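Local atomic coordinates of putative NADPH:quinone oxidoreductase (Ralstonia eutropha, PDB entry 3IUP), a protein that binds NADPH and probably reduces quinones with it, as a medium-chain dehydrogenase/reductase relative with a GroES-like domain and a nucleotide-binding domain. Residues A[28-33]-A[102-107]; A[36-41]-A[128-133]. All coordinates share one frame; numbering follows the deposited sequence.

Contacts 1 and 2 illustrate how one strand of a GroES-like domain can be shared by two contacts. Both reach the same sheet, contact 1 through strand 98-105 and the loop that leads into strand 34-43, contact 2 through 34-43 and 130-134; their centres are about 12 Å apart. Backbone pairs probably join them directly: Leu36 N lies 2.8 Å from Glu104 O, and Val103 N lies 2.9 Å from Leu36 O. Pro30 also packs on Cys132, its CA 3.7 Å from SG. Contact 1 lies at the surface and contact 2 is buried. The NADPH pocket draws on residues between 46 and 368, so neither 28-33 nor 36-41 belongs to it.

Contact 1: residues A[28-33]-A[102-107]; sequences PHPGPD and VVEAGS
His29 and Glu104 are joined by a direct His-carboxylate hydrogen bond, and a water ties the other carboxylate oxygen to the Pro28 carbonyl. His29 ND1 donates to Glu104 OE1 over 2.8 Å, meeting the syn side of the carboxylate with an N-H...O angle of 153°. The ring and carboxylate planes are turned 33° apart. Water 1 donates to Pro28 O at 2.8 Å and to Glu104 OE2 at 2.9 Å, so both carboxylate oxygens are engaged, restraining the group's rotation. With CG anti to its carbonyl carbon (chi1 -69°) and an extended chain, Glu104 brings OE1 to the edge of the His29 ring, near its plane.

Pro30 crosses Glu104 at about a right angle, its CD 3.4 Å from Glu104 OE1, while its CG rests 3.8 Å from Gly106 N. Gly106 CA makes a CA-H...O contact with Gly31 O at 3.2 Å, made possible by the absence of a side chain. At the far end, Pro32 CB lies 3.8 Å from Ser107 OG, and Pro32 O accepts from Ser108 OG.

Val103 and Glu104 both face Leu36: at the protein surface, the carboxylate's strand in the GroES-like domain carries a classic beta bulge.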
# COMPACT_ATOMS: atom_id res chain seq x y z
N PRO A 28 33.28 -7.16 -28.35
CA PRO A 28 34.17 -6.03 -28.15
C PRO A 28 35.50 -6.42 -27.54
O PRO A 28 35.64 -7.48 -26.92
CB PRO A 28 33.39 -5.13 -27.18
CG PRO A 28 32.01 -5.58 -27.24
CD PRO A 28 32.07 -7.04 -27.52
N HIS A 29 36.51 -5.58 -27.75
CA HIS A 29 37.71 -5.64 -26.93
C HIS A 29 37.48 -4.62 -25.83
O HIS A 29 36.95 -3.53 -26.09
CB HIS A 29 38.93 -5.29 -27.75
CG HIS A 29 39.34 -6.36 -28.70
ND1 HIS A 29 39.95 -7.53 -28.30
CD2 HIS A 29 39.21 -6.45 -30.05
CE1 HIS A 29 40.21 -8.28 -29.36
NE2 HIS A 29 39.77 -7.65 -30.43
N PRO A 30 37.83 -4.97 -24.58
CA PRO A 30 37.51 -4.08 -23.47
C PRO A 30 38.33 -2.78 -23.45
O PRO A 30 39.51 -2.82 -23.74
CB PRO A 30 37.87 -4.93 -22.25
CG PRO A 30 38.79 -5.94 -22.73
CD PRO A 30 38.44 -6.22 -24.13
N GLY A 31 37.69 -1.65 -23.16
CA GLY A 31 38.42 -0.41 -22.85
C GLY A 31 39.19 -0.56 -21.54
O GLY A 31 39.07 -1.58 -20.85
N PRO A 32 39.96 0.48 -21.17
CA PRO A 32 40.76 0.50 -19.94
C PRO A 32 40.08 0.01 -18.65
O PRO A 32 40.74 -0.66 -17.85
CB PRO A 32 41.12 1.96 -19.81
CG PRO A 32 41.22 2.43 -21.22
CD PRO A 32 40.24 1.65 -22.02
N ASP A 33 38.81 0.36 -18.43
CA ASP A 33 38.13 -0.00 -17.20
C ASP A 33 37.22 -1.20 -17.38
O ASP A 33 36.43 -1.50 -16.50
CB ASP A 33 37.33 1.19 -16.66
CG ASP A 33 38.20 2.41 -16.47
OD1 ASP A 33 39.33 2.24 -15.92
OD2 ASP A 33 37.80 3.51 -16.94
N VAL A 102 37.03 -14.32 -16.84
CA VAL A 102 37.57 -13.14 -17.49
C VAL A 102 38.69 -13.59 -18.40
O VAL A 102 39.70 -14.15 -17.94
CB VAL A 102 38.11 -12.11 -16.50
CG1 VAL A 102 38.80 -10.96 -17.27
CG2 VAL A 102 36.99 -11.53 -15.59
N VAL A 103 38.49 -13.38 -19.70
CA VAL A 103 39.40 -13.82 -20.75
C VAL A 103 40.15 -12.67 -21.41
O VAL A 103 41.14 -12.90 -22.10
CB VAL A 103 38.65 -14.60 -21.87
CG1 VAL A 103 38.06 -15.90 -21.32
CG2 VAL A 103 37.58 -13.73 -22.51
N GLU A 104 39.67 -11.43 -21.26
CA GLU A 104 40.44 -10.25 -21.68
C GLU A 104 40.22 -9.16 -20.65
O GLU A 104 39.14 -9.03 -20.09
CB GLU A 104 40.00 -9.71 -23.04
CG GLU A 104 40.30 -10.60 -24.23
CD GLU A 104 39.87 -10.00 -25.58
OE1 GLU A 104 39.91 -8.76 -25.76
OE2 GLU A 104 39.50 -10.79 -26.47
N ALA A 105 41.23 -8.34 -20.45
CA ALA A 105 41.15 -7.24 -19.49
C ALA A 105 41.74 -5.96 -20.10
O ALA A 105 42.77 -5.99 -20.79
CB ALA A 105 41.88 -7.60 -18.20
N GLY A 106 41.06 -4.84 -19.86
CA GLY A 106 41.56 -3.55 -20.27
C GLY A 106 42.80 -3.23 -19.46
O GLY A 106 43.14 -3.94 -18.50
N SER A 107 43.45 -2.13 -19.82
CA SER A 107 44.77 -1.80 -19.26
C SER A 107 44.79 -1.32 -17.80
O SER A 107 45.86 -1.35 -17.16
CB SER A 107 45.39 -0.69 -20.11
OG SER A 107 44.56 0.46 -20.07
O HOH W 1 37.37 -9.47 -27.94

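Contact 2: residues A[36-41]-A[128-133]; sequences LIRIEA and SQYRCI
Leu36, Ile37 and Arg38 pair with Cys132, Arg131 and Tyr130 in an antiparallel beta ladder of the GroES-like domain, a small example of how alternating pairs sort side chains onto two faces. Backbone bonds come first. Ile37 and Arg131 form the hydrogen-bonded pair: Ile37 N gives a nearly straight bond (175°) to Arg131 O at 2.7 Å, and Arg131 N returns one to Ile37 O. Beyond the last paired residues, Ile39 N donates to Gln129 O at 2.9 Å from above the carbonyl plane; Asn374 ND2 also reaches that oxygen. CA-H...O contacts run alongside, among them Tyr130 CA to Ile37 O.

Apolar contacts divide between the faces. On the face of Leu36 and Tyr130, Leu36 CD1 lies 3.9 Å from Cys132 CB and also near Tyr130 CB; Leu36 CG lies opposite its own backbone N (chi1 -172°), turning its methyls toward the partner strand. On the other face, Ile37 CD1 meets Ile133 CG1 at 3.9 Å. Arg131 runs beside Ile39 and then bends away, its NH2 bonded to Gly124 O.

Polar groups gather where Arg38 and Tyr130 lie side by side and point the same way, Arg38 CB 3.6 Å from Tyr130 CE1, with guanidinium and ring planes 87° apart. The guanidinium grips Glu40 side-on, NE and NH2 both meeting OE2 from the same face of the carboxylate. Its remaining nitrogen, Arg38 NH1, donates to water 2 at 3.0 Å, and that water, lying in the plane of the tyrosine ring, is hydrogen-bonded to Tyr130 OH at 2.9 Å.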
# COMPACT_ATOMS: atom_id res chain seq x y z
N LEU A 36 36.38 -8.61 -20.48
CA LEU A 36 35.56 -9.45 -21.30
C LEU A 36 35.39 -10.75 -20.58
O LEU A 36 36.39 -11.41 -20.27
CB LEU A 36 36.21 -9.70 -22.66
CG LEU A 36 35.32 -10.41 -23.69
CD1 LEU A 36 34.17 -9.48 -24.10
CD2 LEU A 36 36.18 -10.87 -24.88
N ILE A 37 34.13 -11.13 -20.33
CA ILE A 37 33.81 -12.36 -19.62
C ILE A 37 33.23 -13.39 -20.56
O ILE A 37 32.31 -13.10 -21.34
CB ILE A 37 32.81 -12.13 -18.49
CG1 ILE A 37 33.32 -11.09 -17.49
CG2 ILE A 37 32.47 -13.46 -17.82
CD1 ILE A 37 32.16 -10.52 -16.68
N ARG A 38 33.77 -14.61 -20.51
CA ARG A 38 33.15 -15.75 -21.19
C ARG A 38 32.10 -16.30 -20.22
O ARG A 38 32.46 -16.89 -19.21
CB ARG A 38 34.18 -16.84 -21.52
CG ARG A 38 33.58 -18.01 -22.34
CD ARG A 38 34.57 -19.09 -22.69
NE ARG A 38 35.02 -19.74 -21.47
CZ ARG A 38 36.28 -19.76 -21.03
NH1 ARG A 38 37.27 -19.23 -21.75
NH2 ARG A 38 36.56 -20.37 -19.89
N ILE A 39 30.82 -16.12 -20.53
CA ILE A 39 29.76 -16.46 -19.57
C ILE A 39 29.47 -17.97 -19.65
O ILE A 39 29.24 -18.51 -20.72
CB ILE A 39 28.49 -15.63 -19.80
CG1 ILE A 39 28.81 -14.13 -19.67
CG2 ILE A 39 27.40 -16.04 -18.79
CD1 ILE A 39 27.72 -13.20 -20.19
N GLU A 40 29.53 -18.62 -18.49
CA GLU A 40 29.36 -20.08 -18.42
C GLU A 40 28.12 -20.50 -17.61
O GLU A 40 27.78 -21.70 -17.58
CB GLU A 40 30.63 -20.74 -17.87
CG GLU A 40 31.79 -20.50 -18.82
CD GLU A 40 33.06 -21.19 -18.46
OE1 GLU A 40 33.16 -21.71 -17.36
OE2 GLU A 40 33.95 -21.26 -19.35
N ALA A 41 27.46 -19.54 -16.96
CA ALA A 41 26.32 -19.87 -16.09
C ALA A 41 25.46 -18.63 -15.91
O ALA A 41 25.94 -17.61 -15.41
CB ALA A 41 26.75 -20.41 -14.74
N SER A 128 24.45 -14.65 -23.29
CA SER A 128 25.44 -14.20 -24.31
C SER A 128 26.68 -15.01 -24.11
O SER A 128 27.06 -15.31 -22.97
CB SER A 128 25.85 -12.72 -24.12
OG SER A 128 24.71 -11.87 -24.15
N GLN A 129 27.36 -15.37 -25.19
CA GLN A 129 28.61 -16.09 -24.99
C GLN A 129 29.67 -15.25 -24.29
O GLN A 129 30.42 -15.78 -23.43
CB GLN A 129 29.15 -16.57 -26.33
CG GLN A 129 28.35 -17.68 -26.96
CD GLN A 129 29.01 -18.21 -28.22
OE1 GLN A 129 28.54 -17.96 -29.32
NE2 GLN A 129 30.11 -18.97 -28.06
N TYR A 130 29.75 -13.97 -24.65
CA TYR A 130 30.78 -13.04 -24.09
C TYR A 130 30.14 -11.76 -23.74
O TYR A 130 29.27 -11.30 -24.49
CB TYR A 130 31.88 -12.75 -25.14
CG TYR A 130 32.69 -13.96 -25.41
CD1 TYR A 130 33.77 -14.28 -24.60
CD2 TYR A 130 32.35 -14.82 -26.45
CE1 TYR A 130 34.50 -15.43 -24.83
CE2 TYR A 130 33.05 -15.99 -26.68
CZ TYR A 130 34.13 -16.28 -25.87
OH TYR A 130 34.85 -17.43 -26.06
N ARG A 131 30.56 -11.17 -22.60
CA ARG A 131 30.08 -9.83 -22.21
C ARG A 131 31.25 -8.98 -21.81
O ARG A 131 32.12 -9.44 -21.06
CB ARG A 131 29.02 -9.91 -21.09
CG ARG A 131 27.64 -10.20 -21.65
CD ARG A 131 26.98 -8.95 -22.23
NE ARG A 131 26.44 -8.13 -21.15
CZ ARG A 131 26.82 -6.89 -20.85
NH1 ARG A 131 27.75 -6.25 -21.58
NH2 ARG A 131 26.24 -6.26 -19.83
N CYS A 132 31.27 -7.76 -22.35
CA CYS A 132 32.25 -6.74 -22.06
C CYS A 132 31.64 -5.78 -21.07
O CYS A 132 30.64 -5.10 -21.38
CB CYS A 132 32.64 -6.00 -23.30
SG CYS A 132 33.95 -4.80 -23.00
N ILE A 133 32.13 -5.82 -19.85
CA ILE A 133 31.51 -5.03 -18.81
C ILE A 133 32.54 -4.36 -17.94
O ILE A 133 33.66 -4.81 -17.89
CB ILE A 133 30.55 -5.84 -17.95
CG1 ILE A 133 31.26 -6.69 -16.94
CG2 ILE A 133 29.63 -6.73 -18.81
CD1 ILE A 133 30.35 -6.88 -15.75
O HOH W 2 37.24 -18.07 -24.51